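Local coordinates for 457aa long hypothetical protein (Pyrococcus horikoshii, PDB 2CSU) that is of unknown function but combines a Rossmann-type CoA-binding domain with two flavodoxin-like domains of the ligase-CoA family type, at residues 351-365 with 388-402. Residues are numbered along the deposited sequence; the frame is centred on the assembly and turned at random.
Sequences ARGEDYYRTAKLLLQ and EHAEGIIRAVKEVNN
Tyr-357 is the knob here, set among Gly-392, Arg-395, Ala-396 and Glu-399 where two near-parallel helices of the flavodoxin-like Ligase-CoA domain pack at -30°; strand 371-377 lies between them in sequence, and helix 388-400 is the crossover from it to parallel strand 406-411. The Arg-395 guanidinium lies flat over one face of the Tyr-357 ring, centres 3.8 Å apart, a cation-pi stack. Its NH1 forms a salt bridge to Glu-354 OE1, the hydrogen bond weak, and a water links NH1 to Glu-354 OE2. Tyr-357 OH donates to Glu-399 OE2 (2.7 Å) and accepts from Lys-361 NZ, which makes a salt bridge with Glu-399 OE1, its hydrogen bond weak at 3.3 Å. Tyr-357 CG stands anti to the backbone N (chi1 156°), swinging the ring across helix 388-400. With no side chain on Gly-353, facing His-389, or Gly-392, facing Tyr-357, the axes approach to 7.1 Å, and Tyr-357 CA meets Gly-392 O at 3.1 Å in a CA-H...O contact. On the sheet side, His-389 CB sits over the Tyr-356 ring, whose OH bonds Ile-375 O, and Ala-360 CB meets Ala-396 CB. N-terminally Glu-388, its OE1 held by Thr-385 N, accepts the Gly-353 N-H on OE2, 3.0 Å and nearly straight at 171°.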
loop_
_atom_site.group_PDB
_atom_site.type_symbol
_atom_site.label_atom_id
_atom_site.label_comp_id
_atom_site.label_asym_id
_atom_site.label_seq_id
_atom_site.Cartn_x
_atom_site.Cartn_y
_atom_site.Cartn_z
ATOM N N ALA A 351 6.813 19.410 16.213
ATOM C CA ALA A 351 5.391 19.575 16.486
ATOM C C ALA A 351 4.826 18.550 17.472
ATOM O O ALA A 351 4.894 17.330 17.258
ATOM C CB ALA A 351 4.605 19.528 15.196
ATOM N N ARG A 352 4.253 19.067 18.555
ATOM C CA ARG A 352 3.641 18.233 19.577
ATOM C C ARG A 352 2.121 18.226 19.437
ATOM O O ARG A 352 1.534 18.968 18.659
ATOM C CB ARG A 352 4.039 18.795 20.945
ATOM C CG ARG A 352 5.504 18.520 21.293
ATOM C CD ARG A 352 5.812 18.840 22.761
ATOM N NE ARG A 352 7.206 18.509 23.078
ATOM C CZ ARG A 352 7.457 17.235 23.419
ATOM N NH1 ARG A 352 6.470 16.354 23.460
ATOM N NH2 ARG A 352 8.714 16.847 23.655
ATOM N N GLY A 353 1.482 17.317 20.193
ATOM C CA GLY A 353 0.028 17.257 20.146
ATOM C C GLY A 353 -0.597 18.654 20.223
ATOM O O GLY A 353 -1.495 19.007 19.471
ATOM N N GLU A 354 -0.115 19.446 21.200
ATOM C CA GLU A 354 -0.663 20.787 21.371
ATOM C C GLU A 354 -0.571 21.608 20.080
ATOM O O GLU A 354 -1.445 22.396 19.744
ATOM C CB GLU A 354 0.104 21.497 22.490
ATOM C CG GLU A 354 -0.115 20.859 23.866
ATOM C CD GLU A 354 -1.591 20.616 24.103
ATOM O OE1 GLU A 354 -2.386 21.518 23.866
ATOM O OE2 GLU A 354 -1.933 19.529 24.564
ATOM N N ASP A 355 0.561 21.428 19.370
ATOM C CA ASP A 355 0.747 22.159 18.122
ATOM C C ASP A 355 -0.271 21.734 17.063
ATOM O O ASP A 355 -0.807 22.539 16.314
ATOM C CB ASP A 355 2.165 21.893 17.615
ATOM C CG ASP A 355 3.178 22.546 18.545
ATOM O OD1 ASP A 355 4.178 21.895 18.850
ATOM O OD2 ASP A 355 2.975 23.696 18.927
ATOM N N TYR A 356 -0.492 20.408 16.982
ATOM C CA TYR A 356 -1.475 19.900 16.030
ATOM C C TYR A 356 -2.885 20.403 16.358
ATOM O O TYR A 356 -3.656 20.792 15.494
ATOM C CB TYR A 356 -1.440 18.369 16.070
ATOM C CG TYR A 356 -0.529 17.848 15.012
ATOM C CD1 TYR A 356 0.845 17.814 15.236
ATOM C CD2 TYR A 356 -1.044 17.361 13.811
ATOM C CE1 TYR A 356 1.696 17.288 14.274
ATOM C CE2 TYR A 356 -0.191 16.842 12.843
ATOM C CZ TYR A 356 1.173 16.812 13.070
ATOM O OH TYR A 356 2.028 16.282 12.122
ATOM N N TYR A 357 -3.228 20.350 17.662
ATOM C CA TYR A 357 -4.536 20.845 18.085
ATOM C C TYR A 357 -4.747 22.298 17.655
ATOM O O TYR A 357 -5.712 22.642 16.988
ATOM C CB TYR A 357 -4.616 20.735 19.613
ATOM C CG TYR A 357 -5.617 21.695 20.162
ATOM C CD1 TYR A 357 -6.975 21.500 19.922
ATOM C CD2 TYR A 357 -5.208 22.768 20.956
ATOM C CE1 TYR A 357 -7.913 22.360 20.474
ATOM C CE2 TYR A 357 -6.145 23.634 21.502
ATOM C CZ TYR A 357 -7.492 23.436 21.257
ATOM O OH TYR A 357 -8.429 24.319 21.759
ATOM N N ARG A 358 -3.838 23.176 18.059
ATOM C CA ARG A 358 -3.981 24.591 17.750
ATOM C C ARG A 358 -4.043 24.896 16.259
ATOM O O ARG A 358 -4.926 25.622 15.806
ATOM C CB ARG A 358 -2.838 25.390 18.387
ATOM C CG ARG A 358 -2.957 25.538 19.897
ATOM C CD ARG A 358 -1.787 26.333 20.461
ATOM N NE ARG A 358 -2.034 27.776 20.467
ATOM C CZ ARG A 358 -1.191 28.663 20.993
ATOM N NH1 ARG A 358 -0.055 28.245 21.540
ATOM N NH2 ARG A 358 -1.484 29.960 20.990
ATOM N N THR A 359 -3.102 24.347 15.499
ATOM C CA THR A 359 -3.066 24.591 14.059
ATOM C C THR A 359 -4.332 24.103 13.336
ATOM O O THR A 359 -4.858 24.791 12.458
ATOM C CB THR A 359 -1.833 23.919 13.419
ATOM O OG1 THR A 359 -0.639 24.448 14.014
ATOM C CG2 THR A 359 -1.803 24.189 11.928
ATOM N N ALA A 360 -4.820 22.924 13.708
ATOM C CA ALA A 360 -6.016 22.360 13.082
ATOM C C ALA A 360 -7.228 23.246 13.358
ATOM O O ALA A 360 -8.030 23.521 12.456
ATOM C CB ALA A 360 -6.260 20.942 13.600
ATOM N N LYS A 361 -7.346 23.689 14.609
ATOM C CA LYS A 361 -8.432 24.565 15.043
ATOM C C LYS A 361 -8.383 25.846 14.215
ATOM O O LYS A 361 -9.381 26.261 13.616
ATOM C CB LYS A 361 -8.263 24.885 16.537
ATOM C CG LYS A 361 -9.322 25.809 17.134
ATOM C CD LYS A 361 -9.274 25.786 18.674
ATOM C CE LYS A 361 -9.710 27.122 19.279
ATOM N NZ LYS A 361 -9.652 27.133 20.777
ATOM N N LEU A 362 -7.206 26.458 14.176
ATOM C CA LEU A 362 -6.995 27.682 13.423
ATOM C C LEU A 362 -7.310 27.520 11.941
ATOM O O LEU A 362 -7.937 28.394 11.342
ATOM C CB LEU A 362 -5.547 28.158 13.583
ATOM C CG LEU A 362 -5.202 28.931 14.855
ATOM C CD1 LEU A 362 -3.698 28.977 15.061
ATOM C CD2 LEU A 362 -5.786 30.333 14.740
ATOM N N LEU A 363 -6.858 26.419 11.339
ATOM C CA LEU A 363 -7.123 26.190 9.920
ATOM C C LEU A 363 -8.605 25.926 9.660
ATOM O O LEU A 363 -9.163 26.440 8.691
ATOM C CB LEU A 363 -6.284 25.025 9.387
ATOM C CG LEU A 363 -4.792 25.299 9.217
ATOM C CD1 LEU A 363 -4.064 24.006 8.868
ATOM C CD2 LEU A 363 -4.596 26.348 8.139
ATOM N N LEU A 364 -9.235 25.132 10.521
ATOM C CA LEU A 364 -10.659 24.825 10.367
ATOM C C LEU A 364 -11.548 26.050 10.616
ATOM O O LEU A 364 -12.712 26.070 10.224
ATOM C CB LEU A 364 -11.071 23.698 11.324
ATOM C CG LEU A 364 -10.578 22.272 11.043
ATOM C CD1 LEU A 364 -10.892 21.387 12.226
ATOM C CD2 LEU A 364 -11.231 21.720 9.785
ATOM N N GLN A 365 -11.001 27.068 11.274
ATOM C CA GLN A 365 -11.769 28.276 11.563
ATOM C C GLN A 365 -11.595 29.333 10.479
ATOM O O GLN A 365 -12.418 30.247 10.344
ATOM C CB GLN A 365 -11.367 28.850 12.927
ATOM C CG GLN A 365 -12.127 28.237 14.094
ATOM C CD GLN A 365 -11.571 28.649 15.454
ATOM O OE1 GLN A 365 -11.994 28.130 16.486
ATOM N NE2 GLN A 365 -10.614 29.582 15.457
ATOM N N GLU A 388 -0.276 11.446 20.323
ATOM C CA GLU A 388 -0.645 12.802 20.704
ATOM C C GLU A 388 -1.041 13.701 19.550
ATOM O O GLU A 388 -1.996 14.472 19.657
ATOM C CB GLU A 388 0.467 13.452 21.545
ATOM C CG GLU A 388 1.846 13.539 20.914
ATOM C CD GLU A 388 2.865 14.152 21.873
ATOM O OE1 GLU A 388 3.303 13.448 22.816
ATOM O OE2 GLU A 388 3.209 15.341 21.694
ATOM N N HIS A 389 -0.328 13.597 18.436
ATOM C CA HIS A 389 -0.639 14.429 17.285
ATOM C C HIS A 389 -2.045 14.109 16.799
ATOM O O HIS A 389 -2.831 15.009 16.524
ATOM C CB HIS A 389 0.426 14.203 16.216
ATOM C CG HIS A 389 1.807 14.129 16.788
ATOM N ND1 HIS A 389 2.320 12.974 17.337
ATOM C CD2 HIS A 389 2.739 15.090 16.993
ATOM C CE1 HIS A 389 3.508 13.227 17.857
ATOM N NE2 HIS A 389 3.784 14.505 17.664
ATOM N N ALA A 390 -2.375 12.828 16.709
ATOM C CA ALA A 390 -3.722 12.442 16.305
ATOM C C ALA A 390 -4.716 13.003 17.330
ATOM O O ALA A 390 -5.696 13.650 16.970
ATOM C CB ALA A 390 -3.835 10.948 16.243
ATOM N N GLU A 391 -4.462 12.760 18.612
ATOM C CA GLU A 391 -5.349 13.268 19.655
ATOM C C GLU A 391 -5.559 14.746 19.407
ATOM O O GLU A 391 -6.686 15.233 19.426
ATOM C CB GLU A 391 -4.732 13.045 21.038
ATOM C CG GLU A 391 -4.671 11.577 21.437
ATOM C CD GLU A 391 -3.682 11.317 22.552
ATOM O OE1 GLU A 391 -3.366 10.131 22.790
ATOM O OE2 GLU A 391 -3.221 12.294 23.185
ATOM N N GLY A 392 -4.465 15.458 19.157
ATOM C CA GLY A 392 -4.565 16.882 18.882
ATOM C C GLY A 392 -5.476 17.197 17.704
ATOM O O GLY A 392 -6.158 18.219 17.707
ATOM N N ILE A 393 -5.494 16.333 16.694
ATOM C CA ILE A 393 -6.349 16.549 15.520
ATOM C C ILE A 393 -7.804 16.378 15.940
ATOM O O ILE A 393 -8.676 17.214 15.667
ATOM C CB ILE A 393 -6.097 15.488 14.406
ATOM C CG1 ILE A 393 -4.672 15.592 13.859
ATOM C CG2 ILE A 393 -7.141 15.651 13.297
ATOM C CD1 ILE A 393 -4.375 16.876 13.220
ATOM N N ILE A 394 -8.037 15.241 16.578
ATOM C CA ILE A 394 -9.341 14.842 17.063
ATOM C C ILE A 394 -9.943 15.893 17.986
ATOM O O ILE A 394 -11.079 16.330 17.797
ATOM C CB ILE A 394 -9.217 13.488 17.792
ATOM C CG1 ILE A 394 -8.853 12.404 16.768
ATOM C CG2 ILE A 394 -10.490 13.177 18.559
ATOM C CD1 ILE A 394 -8.699 11.017 17.338
ATOM N N ARG A 395 -9.169 16.308 18.976
ATOM C CA ARG A 395 -9.633 17.307 19.927
ATOM C C ARG A 395 -10.071 18.596 19.217
ATOM O O ARG A 395 -11.078 19.207 19.583
ATOM C CB ARG A 395 -8.514 17.592 20.932
ATOM C CG ARG A 395 -8.885 18.520 22.063
ATOM C CD ARG A 395 -7.645 18.912 22.827
ATOM N NE ARG A 395 -7.852 20.134 23.592
ATOM C CZ ARG A 395 -6.863 20.885 24.059
ATOM N NH1 ARG A 395 -5.600 20.531 23.835
ATOM N NH2 ARG A 395 -7.134 21.992 24.735
ATOM N N ALA A 396 -9.323 19.005 18.191
ATOM C CA ALA A 396 -9.660 20.222 17.449
ATOM C C ALA A 396 -10.963 20.079 16.662
ATOM O O ALA A 396 -11.842 20.935 16.760
ATOM C CB ALA A 396 -8.515 20.605 16.508
ATOM N N VAL A 397 -11.090 19.011 15.877
ATOM C CA VAL A 397 -12.308 18.795 15.088
ATOM C C VAL A 397 -13.526 18.798 16.010
ATOM O O VAL A 397 -14.558 19.415 15.714
ATOM C CB VAL A 397 -12.268 17.434 14.334
ATOM C CG1 VAL A 397 -13.610 17.181 13.636
ATOM C CG2 VAL A 397 -11.123 17.425 13.310
ATOM N N LYS A 398 -13.392 18.104 17.134
ATOM C CA LYS A 398 -14.485 18.015 18.099
ATOM C C LYS A 398 -14.853 19.379 18.702
ATOM O O LYS A 398 -15.909 19.567 19.291
ATOM C CB LYS A 398 -14.059 17.059 19.214
ATOM C CG LYS A 398 -15.235 16.636 20.092
ATOM C CD LYS A 398 -14.787 16.164 21.480
ATOM C CE LYS A 398 -15.845 15.301 22.181
ATOM N NZ LYS A 398 -15.196 14.168 22.832
ATOM N N GLU A 399 -13.916 20.343 18.585
ATOM C CA GLU A 399 -14.166 21.621 19.240
ATOM C C GLU A 399 -14.877 22.605 18.305
ATOM O O GLU A 399 -15.986 23.056 18.565
ATOM C CB GLU A 399 -12.822 22.195 19.697
ATOM C CG GLU A 399 -12.846 22.628 21.163
ATOM C CD GLU A 399 -11.797 23.691 21.392
ATOM O OE1 GLU A 399 -11.804 24.682 20.679
ATOM O OE2 GLU A 399 -10.981 23.522 22.295
ATOM N N VAL A 400 -14.183 22.964 17.205
ATOM C CA VAL A 400 -14.788 23.888 16.248
ATOM C C VAL A 400 -16.174 23.408 15.826
ATOM O O VAL A 400 -17.112 24.176 15.653
ATOM C CB VAL A 400 -13.887 23.984 15.015
ATOM C CG1 VAL A 400 -14.478 24.982 14.022
ATOM C CG2 VAL A 400 -12.512 24.468 15.435
ATOM N N ASN A 401 -16.261 22.086 15.605
ATOM C CA ASN A 401 -17.549 21.480 15.299
ATOM C C ASN A 401 -18.273 22.158 14.144
ATOM O O ASN A 401 -19.471 22.418 14.181
ATOM C CB ASN A 401 -18.406 21.512 16.557
ATOM C CG ASN A 401 -18.480 20.123 17.132
ATOM O OD1 ASN A 401 -18.666 19.138 16.425
ATOM N ND2 ASN A 401 -18.253 20.046 18.454
ATOM N N ASN A 402 -17.498 22.492 13.102
ATOM C CA ASN A 402 -18.149 22.829 11.854
ATOM C C ASN A 402 -18.354 21.564 11.029
ATOM O O ASN A 402 -18.272 20.446 11.522
ATOM C CB ASN A 402 -17.296 23.839 11.084
ATOM C CG ASN A 402 -15.909 23.295 10.876
ATOM O OD1 ASN A 402 -15.691 22.092 10.788
ATOM N ND2 ASN A 402 -14.951 24.228 10.738
HETATM O O HOH W 1 3.510 16.985 24.391
HETATM O O HOH W 2 -4.112 18.171 22.559
#